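PDB 4JWO: phosphate binding protein from Planctomyces limnophilus, which probably binds phosphate as the substrate-binding component of a PstS-type system that carries it across the cytoplasmic membrane. Local coordinates for residues 63-68 against 89-94; 96-101 against 114-119; 134-139 against 287-292. One frame throughout, in Å; residues are numbered along the deposited sequence. Where two conformers were deposited one is given.

Contact 1: residues 63-68 against 89-94; sequences IAVDGS and VKLTVA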
ATOM      1  N   ILE A  63      -3.411 -22.413  -7.068  1.00 46.65           N
ATOM      2  CA  ILE A  63      -2.466 -21.307  -7.152  1.00 43.83           C
ATOM      3  C   ILE A  63      -2.140 -20.852  -5.735  1.00 41.98           C
ATOM      4  O   ILE A  63      -3.031 -20.458  -4.984  1.00 43.32           O
ATOM      5  CB  ILE A  63      -3.057 -20.127  -7.942  1.00 42.21           C
ATOM      6  CG1 ILE A  63      -3.638 -20.606  -9.272  1.00 44.45           C
ATOM      7  CG2 ILE A  63      -2.002 -19.052  -8.187  1.00 39.72           C
ATOM      8  CD1 ILE A  63      -4.444 -19.547  -9.996  1.00 48.16           C
ATOM      9  N   ALA A  64      -0.867 -20.931  -5.361  1.00 41.47           N
ATOM     10  CA  ALA A  64      -0.431 -20.465  -4.050  1.00 39.88           C
ATOM     11  C   ALA A  64       0.036 -19.019  -4.144  1.00 37.58           C
ATOM     12  O   ALA A  64       1.061 -18.743  -4.767  1.00 37.49           O
ATOM     13  CB  ALA A  64       0.690 -21.349  -3.521  1.00 41.23           C
ATOM     14  N   VAL A  65      -0.715 -18.105  -3.523  1.00 35.29           N
ATOM     15  CA  VAL A  65      -0.380 -16.679  -3.505  1.00 34.88           C
ATOM     16  C   VAL A  65       0.062 -16.288  -2.097  1.00 38.06           C
ATOM     17  O   VAL A  65      -0.506 -16.760  -1.114  1.00 33.42           O
ATOM     18  CB  VAL A  65      -1.600 -15.807  -3.901  1.00 31.63           C
ATOM     19  CG1 VAL A  65      -1.209 -14.327  -4.001  1.00 29.15           C
ATOM     20  CG2 VAL A  65      -2.181 -16.282  -5.216  1.00 33.21           C
ATOM     21  N   ASP A  66       1.076 -15.435  -1.998  1.00 30.09           N
ATOM     22  CA  ASP A  66       1.554 -14.966  -0.705  1.00 29.15           C
ATOM     23  C   ASP A  66       1.980 -13.529  -0.906  1.00 29.85           C
ATOM     24  O   ASP A  66       1.779 -12.977  -1.983  1.00 26.38           O
ATOM     25  CB  ASP A  66       2.732 -15.830  -0.233  1.00 30.75           C
ATOM     26  CG  ASP A  66       2.942 -15.772   1.269  1.00 33.79           C
ATOM     27  OD1 ASP A  66       2.543 -14.767   1.888  1.00 29.74           O
ATOM     28  OD2 ASP A  66       3.513 -16.734   1.826  1.00 38.98           O
ATOM     29  N   GLY A  67       2.555 -12.916   0.122  1.00 27.02           N
ATOM     30  CA  GLY A  67       3.115 -11.592  -0.038  1.00 28.12           C
ATOM     31  C   GLY A  67       2.660 -10.574   0.985  1.00 25.40           C
ATOM     32  O   GLY A  67       2.271 -10.916   2.106  1.00 24.76           O
ATOM     33  N   SER A  68       2.720  -9.317   0.552  1.00 23.78           N
ATOM     34  CA  SER A  68       2.454  -8.114   1.332  1.00 26.16           C
ATOM     35  C   SER A  68       1.054  -8.055   1.945  1.00 23.32           C
ATOM     36  O   SER A  68       0.077  -8.476   1.327  1.00 20.59           O
ATOM     37  CB  SER A  68       2.626  -6.914   0.392  1.00 24.65           C
ATOM     38  OG  SER A  68       2.270  -5.694   0.995  1.00 31.99           O
ATOM     39  N   VAL A  89     -10.549 -23.892  -9.872  1.00 59.14           N
ATOM     40  CA  VAL A  89      -9.305 -23.284  -9.429  1.00 60.32           C
ATOM     41  C   VAL A  89      -9.400 -22.955  -7.948  1.00 56.37           C
ATOM     42  O   VAL A  89     -10.339 -22.287  -7.509  1.00 58.14           O
ATOM     43  CB  VAL A  89      -9.015 -21.989 -10.197  1.00 60.25           C
ATOM     44  CG1 VAL A  89      -7.593 -21.523  -9.928  1.00 56.79           C
ATOM     45  CG2 VAL A  89      -9.220 -22.214 -11.668  1.00 64.99           C
ATOM     46  N   LYS A  90      -8.430 -23.433  -7.174  1.00 56.64           N
ATOM     47  CA  LYS A  90      -8.369 -23.095  -5.757  1.00 57.36           C
ATOM     48  C   LYS A  90      -7.220 -22.135  -5.495  1.00 51.07           C
ATOM     49  O   LYS A  90      -6.065 -22.429  -5.808  1.00 54.15           O
ATOM     50  CB  LYS A  90      -8.220 -24.349  -4.888  1.00 56.99           C
ATOM     51  CG  LYS A  90      -8.318 -24.076  -3.387  1.00 63.58           C
ATOM     52  CD  LYS A  90      -8.311 -25.374  -2.573  1.00 73.10           C
ATOM     53  CE  LYS A  90      -6.924 -26.020  -2.526  1.00 75.57           C
ATOM     54  NZ  LYS A  90      -6.191 -25.728  -1.254  1.00 72.67           N
ATOM     55  N   LEU A  91      -7.552 -20.977  -4.933  1.00 48.10           N
ATOM     56  CA  LEU A  91      -6.564 -19.976  -4.567  1.00 47.34           C
ATOM     57  C   LEU A  91      -6.361 -20.009  -3.059  1.00 49.71           C
ATOM     58  O   LEU A  91      -7.321 -19.909  -2.296  1.00 50.73           O
ATOM     59  CB  LEU A  91      -7.037 -18.576  -4.968  1.00 54.22           C
ATOM     60  CG  LEU A  91      -6.936 -18.057  -6.407  1.00 52.22           C
ATOM     61  CD1 LEU A  91      -5.496 -17.843  -6.802  1.00 52.82           C
ATOM     62  CD2 LEU A  91      -7.628 -18.970  -7.394  1.00 56.95           C
ATOM     63  N   THR A  92      -5.114 -20.169  -2.630  1.00 41.47           N
ATOM     64  CA  THR A  92      -4.771 -19.950  -1.231  1.00 39.89           C
ATOM     65  C   THR A  92      -3.980 -18.655  -1.163  1.00 40.80           C
ATOM     66  O   THR A  92      -2.990 -18.488  -1.875  1.00 41.35           O
ATOM     67  CB  THR A  92      -3.946 -21.107  -0.638  1.00 44.24           C
ATOM     68  OG1 THR A  92      -2.713 -21.242  -1.353  1.00 45.60           O
ATOM     69  CG2 THR A  92      -4.721 -22.410  -0.725  1.00 44.85           C
ATOM     70  N   VAL A  93      -4.427 -17.730  -0.323  1.00 35.59           N
ATOM     71  CA  VAL A  93      -3.759 -16.441  -0.220  1.00 32.54           C
ATOM     72  C   VAL A  93      -3.197 -16.260   1.178  1.00 31.81           C
ATOM     73  O   VAL A  93      -3.946 -16.225   2.156  1.00 31.98           O
ATOM     74  CB  VAL A  93      -4.706 -15.263  -0.548  1.00 36.79           C
ATOM     75  CG1 VAL A  93      -3.925 -13.966  -0.599  1.00 28.55           C
ATOM     76  CG2 VAL A  93      -5.408 -15.491  -1.871  1.00 32.16           C
ATOM     77  N   ALA A  94      -1.877 -16.142   1.265  1.00 31.19           N
ATOM     78  CA  ALA A  94      -1.212 -15.968   2.545  1.00 32.64           C
ATOM     79  C   ALA A  94      -0.658 -14.563   2.633  1.00 28.40           C
ATOM     80  O   ALA A  94      -0.688 -13.808   1.658  1.00 27.88           O
ATOM     81  CB  ALA A  94      -0.098 -16.982   2.706  1.00 34.19           C
TER
HETATM   82  O   HOH W   1      -0.728 -19.380  -0.338  1.00 41.12           O
HETATM   83  O   HOH W   2      -0.618 -11.080   0.356  1.00 23.06           O

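Contact 2: residues 96-101 against 114-119; sequences SGTGGG and GASRPI. With SO4 (sulfate ion), chain B.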
ATOM      1  N   SER A  96       2.673 -13.425   4.232  1.00 30.98           N
ATOM      2  CA  SER A  96       3.973 -13.534   4.887  1.00 32.04           C
ATOM      3  C   SER A  96       4.753 -12.226   4.918  1.00 34.01           C
ATOM      4  O   SER A  96       5.764 -12.119   5.613  1.00 34.01           O
ATOM      5  CB  SER A  96       4.816 -14.614   4.206  1.00 31.06           C
ATOM      6  OG  SER A  96       4.163 -15.862   4.302  1.00 36.21           O
ATOM      7  N   GLY A  97       4.285 -11.237   4.163  1.00 29.96           N
ATOM      8  CA  GLY A  97       4.982  -9.970   4.024  1.00 27.48           C
ATOM      9  C   GLY A  97       5.681  -9.919   2.678  1.00 24.69           C
ATOM     10  O   GLY A  97       5.750 -10.926   1.982  1.00 27.39           O
ATOM     11  N   THR A  98       6.198  -8.758   2.301  1.00 22.71           N
ATOM     12  CA  THR A  98       6.896  -8.656   1.022  1.00 22.93           C
ATOM     13  C   THR A  98       8.153  -9.508   1.048  1.00 27.90           C
ATOM     14  O   THR A  98       8.361 -10.339   0.168  1.00 27.31           O
ATOM     15  CB  THR A  98       7.261  -7.209   0.666  1.00 23.67           C
ATOM     16  OG1 THR A  98       6.063  -6.459   0.412  1.00 22.90           O
ATOM     17  CG2 THR A  98       8.119  -7.183  -0.582  1.00 26.66           C
ATOM     18  N   GLY A  99       8.979  -9.308   2.070  1.00 30.92           N
ATOM     19  CA  GLY A  99      10.218 -10.051   2.201  1.00 28.21           C
ATOM     20  C   GLY A  99       9.965 -11.512   2.513  1.00 28.94           C
ATOM     21  O   GLY A  99      10.639 -12.396   1.979  1.00 30.59           O
ATOM     22  N   GLY A 100       8.995 -11.767   3.388  1.00 32.21           N
ATOM     23  CA  GLY A 100       8.611 -13.127   3.719  1.00 35.23           C
ATOM     24  C   GLY A 100       8.087 -13.846   2.493  1.00 30.30           C
ATOM     25  O   GLY A 100       8.398 -15.007   2.267  1.00 32.14           O
ATOM     26  N   GLY A 101       7.291 -13.141   1.692  1.00 34.21           N
ATOM     27  CA  GLY A 101       6.779 -13.702   0.456  1.00 29.00           C
ATOM     28  C   GLY A 101       7.880 -13.997  -0.551  1.00 31.95           C
ATOM     29  O   GLY A 101       7.865 -15.026  -1.217  1.00 33.42           O
ATOM     30  N   GLY A 114       2.963 -11.045  -3.747  1.00 24.34           N
ATOM     31  CA  GLY A 114       2.597  -9.632  -3.774  1.00 23.17           C
ATOM     32  C   GLY A 114       3.648  -8.826  -3.038  1.00 21.68           C
ATOM     33  O   GLY A 114       4.097  -9.228  -1.965  1.00 23.03           O
ATOM     34  N   ALA A 115       4.058  -7.698  -3.611  1.00 20.72           N
ATOM     35  CA  ALA A 115       5.146  -6.919  -3.037  1.00 20.30           C
ATOM     36  C   ALA A 115       4.762  -5.457  -2.937  1.00 22.90           C
ATOM     37  O   ALA A 115       4.182  -4.902  -3.871  1.00 21.76           O
ATOM     38  CB  ALA A 115       6.395  -7.067  -3.881  1.00 22.17           C
ATOM     39  N   SER A 116       5.088  -4.838  -1.807  1.00 21.81           N
ATOM     40  CA  SER A 116       4.804  -3.414  -1.655  0.52 21.22           C
ATOM     41  C   SER A 116       6.009  -2.587  -2.083  1.00 21.60           C
ATOM     42  O   SER A 116       6.017  -1.372  -1.950  1.00 19.96           O
ATOM     43  CB  SER A 116       4.425  -3.086  -0.218  0.52 22.67           C
ATOM     44  OG  SER A 116       5.520  -3.305   0.642  0.52 20.66           O
ATOM     45  N   ARG A 117       7.018  -3.259  -2.615  1.00 22.67           N
ATOM     46  CA  ARG A 117       8.195  -2.598  -3.162  1.00 23.38           C
ATOM     47  C   ARG A 117       8.734  -3.517  -4.231  1.00 26.20           C
ATOM     48  O   ARG A 117       8.441  -4.712  -4.214  1.00 26.45           O
ATOM     49  CB  ARG A 117       9.256  -2.416  -2.077  1.00 26.23           C
ATOM     50  CG  ARG A 117       9.595  -3.705  -1.354  1.00 30.31           C
ATOM     51  CD  ARG A 117      11.017  -3.726  -0.834  1.00 35.30           C
ATOM     52  NE  ARG A 117      11.267  -4.925  -0.032  1.00 36.74           N
ATOM     53  CZ  ARG A 117      11.536  -6.122  -0.541  1.00 33.71           C
ATOM     54  NH1 ARG A 117      11.600  -6.278  -1.857  1.00 29.95           N
ATOM     55  NH2 ARG A 117      11.742  -7.162   0.263  1.00 33.34           N
ATOM     56  N   PRO A 118       9.535  -2.982  -5.156  1.00 24.09           N
ATOM     57  CA  PRO A 118      10.148  -3.868  -6.147  1.00 23.31           C
ATOM     58  C   PRO A 118      11.076  -4.882  -5.482  1.00 25.70           C
ATOM     59  O   PRO A 118      11.627  -4.618  -4.409  1.00 25.47           O
ATOM     60  CB  PRO A 118      10.966  -2.907  -7.009  1.00 26.66           C
ATOM     61  CG  PRO A 118      10.318  -1.579  -6.825  1.00 26.25           C
ATOM     62  CD  PRO A 118       9.869  -1.567  -5.400  1.00 23.03           C
ATOM     63  N   ILE A 119      11.232  -6.038  -6.119  1.00 25.23           N
ATOM     64  CA  ILE A 119      12.234  -7.019  -5.730  1.00 29.04           C
ATOM     65  C   ILE A 119      13.603  -6.351  -5.566  1.00 28.99           C
ATOM     66  O   ILE A 119      13.973  -5.485  -6.361  1.00 29.80           O
ATOM     67  CB  ILE A 119      12.286  -8.159  -6.775  1.00 30.52           C
ATOM     68  CG1 ILE A 119      13.133  -9.333  -6.286  1.00 30.17           C
ATOM     69  CG2 ILE A 119      12.764  -7.656  -8.149  1.00 29.62           C
ATOM     70  CD1 ILE A 119      13.131 -10.481  -7.260  1.00 32.34           C
TER
HETATM   71  S   SO4 B 401       4.899  -5.489   3.689  1.00 45.02           S
HETATM   72  O1  SO4 B 401       4.588  -4.330   4.518  1.00 41.94           O
HETATM   73  O2  SO4 B 401       4.892  -5.138   2.276  1.00 49.46           O
HETATM   74  O3  SO4 B 401       6.228  -5.956   4.043  1.00 33.74           O
HETATM   75  O4  SO4 B 401       3.885  -6.522   3.931  1.00 41.77           O
HETATM   76  O   HOH W   3       6.532 -10.567  -1.949  1.00 24.74           O

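Contact 3: residues 134-139 against 287-292; sequences YVEFQV and FIYTTK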
ATOM      1  N   TYR A 134      11.777 -14.398 -12.858  1.00 35.19           N
ATOM      2  CA  TYR A 134      10.629 -13.667 -12.336  1.00 30.86           C
ATOM      3  C   TYR A 134      10.038 -12.697 -13.363  1.00 33.64           C
ATOM      4  O   TYR A 134      10.750 -12.164 -14.212  1.00 35.58           O
ATOM      5  CB  TYR A 134      11.017 -12.915 -11.055  1.00 31.33           C
ATOM      6  CG  TYR A 134      11.867 -11.674 -11.265  1.00 37.92           C
ATOM      7  CD1 TYR A 134      11.281 -10.448 -11.555  1.00 39.62           C
ATOM      8  CD2 TYR A 134      13.246 -11.723 -11.143  1.00 47.71           C
ATOM      9  CE1 TYR A 134      12.043  -9.316 -11.740  1.00 49.65           C
ATOM     10  CE2 TYR A 134      14.019 -10.584 -11.322  1.00 49.70           C
ATOM     11  CZ  TYR A 134      13.409  -9.387 -11.620  1.00 54.50           C
ATOM     12  OH  TYR A 134      14.165  -8.251 -11.803  1.00 61.39           O
ATOM     13  N   VAL A 135       8.733 -12.460 -13.270  1.00 29.91           N
ATOM     14  CA  VAL A 135       8.081 -11.425 -14.066  1.00 31.36           C
ATOM     15  C   VAL A 135       7.350 -10.480 -13.121  1.00 26.10           C
ATOM     16  O   VAL A 135       6.613 -10.921 -12.239  1.00 25.07           O
ATOM     17  CB  VAL A 135       7.083 -12.013 -15.083  1.00 27.44           C
ATOM     18  CG1 VAL A 135       6.611 -10.928 -16.035  1.00 33.80           C
ATOM     19  CG2 VAL A 135       7.724 -13.155 -15.861  1.00 32.93           C
ATOM     20  N   GLU A 136       7.560  -9.180 -13.307  1.00 24.94           N
ATOM     21  CA  GLU A 136       7.006  -8.169 -12.417  1.00 22.26           C
ATOM     22  C   GLU A 136       5.787  -7.502 -13.040  1.00 24.32           C
ATOM     23  O   GLU A 136       5.822  -7.070 -14.192  1.00 24.27           O
ATOM     24  CB  GLU A 136       8.079  -7.118 -12.128  1.00 22.81           C
ATOM     25  CG  GLU A 136       7.599  -5.858 -11.464  1.00 23.56           C
ATOM     26  CD  GLU A 136       8.747  -4.898 -11.238  1.00 34.69           C
ATOM     27  OE1 GLU A 136       9.699  -5.284 -10.524  1.00 34.06           O
ATOM     28  OE2 GLU A 136       8.721  -3.777 -11.797  1.00 30.26           O
ATOM     29  N   PHE A 137       4.703  -7.433 -12.282  1.00 24.84           N
ATOM     30  CA  PHE A 137       3.501  -6.743 -12.737  1.00 23.59           C
ATOM     31  C   PHE A 137       3.085  -5.655 -11.764  1.00 21.82           C
ATOM     32  O   PHE A 137       2.788  -5.943 -10.612  1.00 23.84           O
ATOM     33  CB  PHE A 137       2.368  -7.755 -12.904  1.00 27.21           C
ATOM     34  CG  PHE A 137       2.627  -8.769 -13.971  1.00 25.62           C
ATOM     35  CD1 PHE A 137       2.518  -8.420 -15.308  1.00 25.43           C
ATOM     36  CD2 PHE A 137       2.995 -10.070 -13.649  1.00 25.23           C
ATOM     37  CE1 PHE A 137       2.762  -9.345 -16.311  1.00 26.76           C
ATOM     38  CE2 PHE A 137       3.242 -11.003 -14.645  1.00 26.01           C
ATOM     39  CZ  PHE A 137       3.119 -10.638 -15.984  1.00 25.93           C
ATOM     40  N   GLN A 138       3.062  -4.401 -12.222  1.00 20.02           N
ATOM     41  CA  GLN A 138       2.526  -3.318 -11.410  1.00 21.82           C
ATOM     42  C   GLN A 138       1.003  -3.357 -11.499  1.00 24.59           C
ATOM     43  O   GLN A 138       0.438  -3.314 -12.593  1.00 23.55           O
ATOM     44  CB  GLN A 138       3.043  -1.966 -11.900  1.00 20.65           C
ATOM     45  CG  GLN A 138       2.628  -0.808 -11.013  1.00 18.76           C
ATOM     46  CD  GLN A 138       3.181   0.520 -11.483  1.00 19.35           C
ATOM     47  OE1 GLN A 138       4.239   0.582 -12.122  1.00 27.32           O
ATOM     48  NE2 GLN A 138       2.476   1.578 -11.179  1.00 19.84           N
ATOM     49  N   VAL A 139       0.331  -3.437 -10.358  1.00 20.68           N
ATOM     50  CA  VAL A 139      -1.108  -3.713 -10.378  1.00 21.81           C
ATOM     51  C   VAL A 139      -1.992  -2.626  -9.773  1.00 22.02           C
ATOM     52  O   VAL A 139      -3.197  -2.616  -9.999  1.00 23.56           O
ATOM     53  CB  VAL A 139      -1.434  -5.074  -9.726  1.00 21.96           C
ATOM     54  CG1 VAL A 139      -0.717  -6.190 -10.470  1.00 19.74           C
ATOM     55  CG2 VAL A 139      -1.044  -5.084  -8.246  1.00 22.18           C
ATOM     56  N   PHE A 287       2.953  -4.410  -6.536  1.00 18.63           N
ATOM     57  CA  PHE A 287       3.359  -5.394  -7.531  1.00 21.39           C
ATOM     58  C   PHE A 287       2.883  -6.812  -7.245  1.00 21.02           C
ATOM     59  O   PHE A 287       2.699  -7.214  -6.094  1.00 20.92           O
ATOM     60  CB  PHE A 287       4.886  -5.422  -7.676  1.00 20.50           C
ATOM     61  CG  PHE A 287       5.487  -4.078  -7.968  1.00 19.79           C
ATOM     62  CD1 PHE A 287       5.635  -3.645  -9.271  1.00 23.01           C
ATOM     63  CD2 PHE A 287       5.883  -3.243  -6.933  1.00 21.57           C
ATOM     64  CE1 PHE A 287       6.187  -2.401  -9.542  1.00 23.01           C
ATOM     65  CE2 PHE A 287       6.430  -1.996  -7.200  1.00 21.38           C
ATOM     66  CZ  PHE A 287       6.575  -1.578  -8.504  1.00 20.10           C
ATOM     67  N   ILE A 288       2.715  -7.562  -8.323  1.00 21.03           N
ATOM     68  CA  ILE A 288       2.517  -9.002  -8.261  1.00 22.65           C
ATOM     69  C   ILE A 288       3.630  -9.641  -9.080  1.00 25.96           C
ATOM     70  O   ILE A 288       3.894  -9.221 -10.209  1.00 24.86           O
ATOM     71  CB  ILE A 288       1.144  -9.393  -8.841  1.00 23.20           C
ATOM     72  CG1 ILE A 288       0.039  -9.113  -7.818  1.00 23.28           C
ATOM     73  CG2 ILE A 288       1.128 -10.862  -9.268  1.00 24.87           C
ATOM     74  CD1 ILE A 288      -0.081 -10.172  -6.721  1.00 29.05           C
ATOM     75  N   TYR A 289       4.298 -10.640  -8.503  1.00 23.88           N
ATOM     76  CA  TYR A 289       5.375 -11.362  -9.178  1.00 26.49           C
ATOM     77  C   TYR A 289       4.990 -12.809  -9.387  1.00 28.23           C
ATOM     78  O   TYR A 289       4.368 -13.424  -8.524  1.00 31.35           O
ATOM     79  CB  TYR A 289       6.652 -11.348  -8.330  1.00 29.00           C
ATOM     80  CG  TYR A 289       7.381 -10.030  -8.303  1.00 27.13           C
ATOM     81  CD1 TYR A 289       6.999  -9.020  -7.433  1.00 25.36           C
ATOM     82  CD2 TYR A 289       8.462  -9.801  -9.138  1.00 27.92           C
ATOM     83  CE1 TYR A 289       7.670  -7.812  -7.405  1.00 25.41           C
ATOM     84  CE2 TYR A 289       9.138  -8.604  -9.112  1.00 24.30           C
ATOM     85  CZ  TYR A 289       8.741  -7.614  -8.248  1.00 23.89           C
ATOM     86  OH  TYR A 289       9.424  -6.417  -8.239  1.00 28.23           O
ATOM     87  N   THR A 290       5.368 -13.358 -10.535  1.00 28.32           N
ATOM     88  CA  THR A 290       5.344 -14.797 -10.717  1.00 27.79           C
ATOM     89  C   THR A 290       6.545 -15.130 -11.593  1.00 29.43           C
ATOM     90  O   THR A 290       7.451 -14.312 -11.715  1.00 30.09           O
ATOM     91  CB  THR A 290       4.007 -15.283 -11.316  1.00 29.79           C
ATOM     92  OG1 THR A 290       3.970 -16.717 -11.307  1.00 29.23           O
ATOM     93  CG2 THR A 290       3.831 -14.779 -12.731  1.00 29.74           C
ATOM     94  N   THR A 291       6.588 -16.320 -12.175  1.00 30.13           N
ATOM     95  CA  THR A 291       7.733 -16.683 -12.998  1.00 31.84           C
ATOM     96  C   THR A 291       7.280 -17.093 -14.388  1.00 33.14           C
ATOM     97  O   THR A 291       6.110 -17.401 -14.601  1.00 35.99           O
ATOM     98  CB  THR A 291       8.571 -17.809 -12.355  1.00 31.04           C
ATOM     99  OG1 THR A 291       7.933 -19.073 -12.566  1.00 34.19           O
ATOM    100  CG2 THR A 291       8.738 -17.568 -10.866  1.00 30.19           C
ATOM    101  N   LYS A 292       8.216 -17.090 -15.333  1.00 34.58           N
ATOM    102  CA  LYS A 292       7.936 -17.493 -16.701  1.00 36.24           C
ATOM    103  C   LYS A 292       7.494 -18.954 -16.744  1.00 38.52           C
ATOM    104  O   LYS A 292       6.587 -19.317 -17.494  1.00 37.74           O
ATOM    105  CB  LYS A 292       9.183 -17.276 -17.565  1.00 39.22           C
ATOM    106  CG  LYS A 292       8.977 -17.431 -19.056  1.00 47.85           C
ATOM    107  CD  LYS A 292      10.193 -16.891 -19.811  1.00 53.59           C
ATOM    108  CE  LYS A 292      10.157 -17.255 -21.289  1.00 59.56           C
ATOM    109  NZ  LYS A 292       9.040 -16.584 -22.012  1.00 59.95           N
TER

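Contact 1: residues 63-68 against 89-94
Ile63 and Leu91 lie side by side on one face of a parallel strand pair, with Val65, Val89 and Val93 on the same face. From Ile63, CB rests 3.5 Å from Leu91 CD1, and CG2 leans on that same methyl. The other branch runs through CG1, which is turned beside the backbone N (chi1 -50°) and lies 4.1 Å from both Val89 CG1 and Leu91 CD1; its tip, CD1, touches Val89 CG1 at 3.7 Å and Leu91 CD1 as well. Leu91 CD1 also meets Val65 CG2, so this one methyl touches both residues of the neighbouring strand.

Four backbone hydrogen bonds join the strands, from Ile63 N to Lys90 O through Ala94 N to Val65 O, the latter 2.8 Å. Val65 O also accepts a hydrogen bond from a water that is bonded to Thr92 OG1. At the end of the pair Asp66 lays its carboxylate against Ala94 CB, while its OD1 takes the N-H of Gly67 at 2.6 Å, on the anti side and 25° out of the carboxylate plane. Its OD2 bonds Ser96 OG. Replacing this aspartate by an alanine removes the carboxylate and would probably leave Gly67 N and Ser96 OG without that acceptor.

The strands belong to a beta-alpha-beta unit whose helix 72-85 covers Val65, Leu91 and Val93; helix 298-308 packs on Ile63, and strand 112-115 pairs with the other edge of strand 61-67.

Contact 2: residues 96-101 against 114-119
Thr98 meets Ser116 where the amino end of helix 98-106 comes up beside the end of strand 112-115, an anion site of the periplasmic-binding-protein fold. The site holds a sulfate, probably from the crystallisation liquor, consistent with a place made for phosphate.

The tight part is built round the Thr98 side chain. Its OG1 receives the N-H of Ser116 at 2.9 Å in a nearly straight bond (170°) and gives its own proton to sulfate O2, 2.6 Å away. In the conformer given, Ser116 OG also bonds O2, and Ser68 OG brings a third hydroxyl to the same oxygen. With OG1 beside the backbone N (chi1 -67°), Thr98 can face the anion with its hydroxyl while its backbone N makes a longer bond to sulfate O3. Ser69 N also bonds the sulfate. Gly97 stands at the N-cap of the helix, and the helix end would probably add its favourable dipole to the site. The methyl is the apolar half of this close packing: CG2 touches Ala115 CB at 3.7 Å and also lies over the centre of one face of the Arg117 guanidinium, 3.6 Å above the plane. Arg117 comes across with its chain extended from CG to NE, and its NH2 is salt-bridged to Glu123.

The looser side begins at Gly99, whose CA only grazes Arg117 NH2, 3.8 Å away and oblique to the guanidinium. Farther from the anion, the backbones are joined through solvent: one water donates to both Thr98 O and Gly114 O, at 2.8 Å from each oxygen.

Contact 3: residues 134-139 against 287-292
Tyr289 OH lies 2.6 Å from Glu136 OE1, to which it donates a weak hydrogen bond, and it also accepts the backbone N-H of Ile119, so the phenol oxygen has two partners, one on the neighbouring strand and one in the loop after strand 112-115. Glu136 runs alongside the tyrosine, its CB 3.5 Å from Tyr289 CE2. With CG anti to the backbone N (chi1 168°) and the chain extended beyond it, the carboxylate is carried out far enough for OE1 to reach the phenol oxygen. The carboxylate is turned almost at right angles to the phenol ring, their planes 82° apart. Its second oxygen, OE2, comes obliquely to the Phe287 ring, 3.7 Å from CE1, and Glu136 CG touches Phe287 CD1.

The Phe287 side chain crosses Glu136 and Gln138 obliquely, with Gln138 CB near its CE1. On the far side of Glu136, Tyr134 sets CD1 at the edge of the Tyr289 ring, close to its plane and 3.7 Å from CE2; the rings themselves are inclined at 56°.

Beneath these side chains the strands pair antiparallel. Val135 and Thr290 form one hydrogen-bonded pair, with Val135 N to Thr290 O at 2.7 Å, and Phe137 with Ile288 forms the next. On the opposite face Val139 CG1 packs on Ile288 CG1, and the Phe137 ring receives Thr290 CG2 at its edge.

That second face is covered in part by helix 298-308, which touches Phe137 and Ile288, while helix 326-340 packs on Val135, Phe137 and Gln138. Strand 283-291 also pairs with strand 112-115, and Phe102 of helix 98-106 meets the Tyr289 ring edge-to-face.

The three contacts follow one another along the chain, although contact 3 closes only with strand 283-291, after a long excursion. All reach one mixed sheet. Strand 61-67 of contact 1 neighbours strand 112-115 of contact 2, which in turn neighbours strand 283-291 of contact 3. Contacts 1 and 2 have centres about 13 Å apart and touch, with Ser68 N probably bonded to Gly114 O; contacts 2 and 3, about 11 Å between centres, meet where Ala115 N probably bonds Phe287 O. Contacts 1 and 3, about 14 Å between centres, do not touch. The sulfate sits at the end of strand 112-115 and the amino end of helix 98-106, with the strand lying between 61-67 and 283-291.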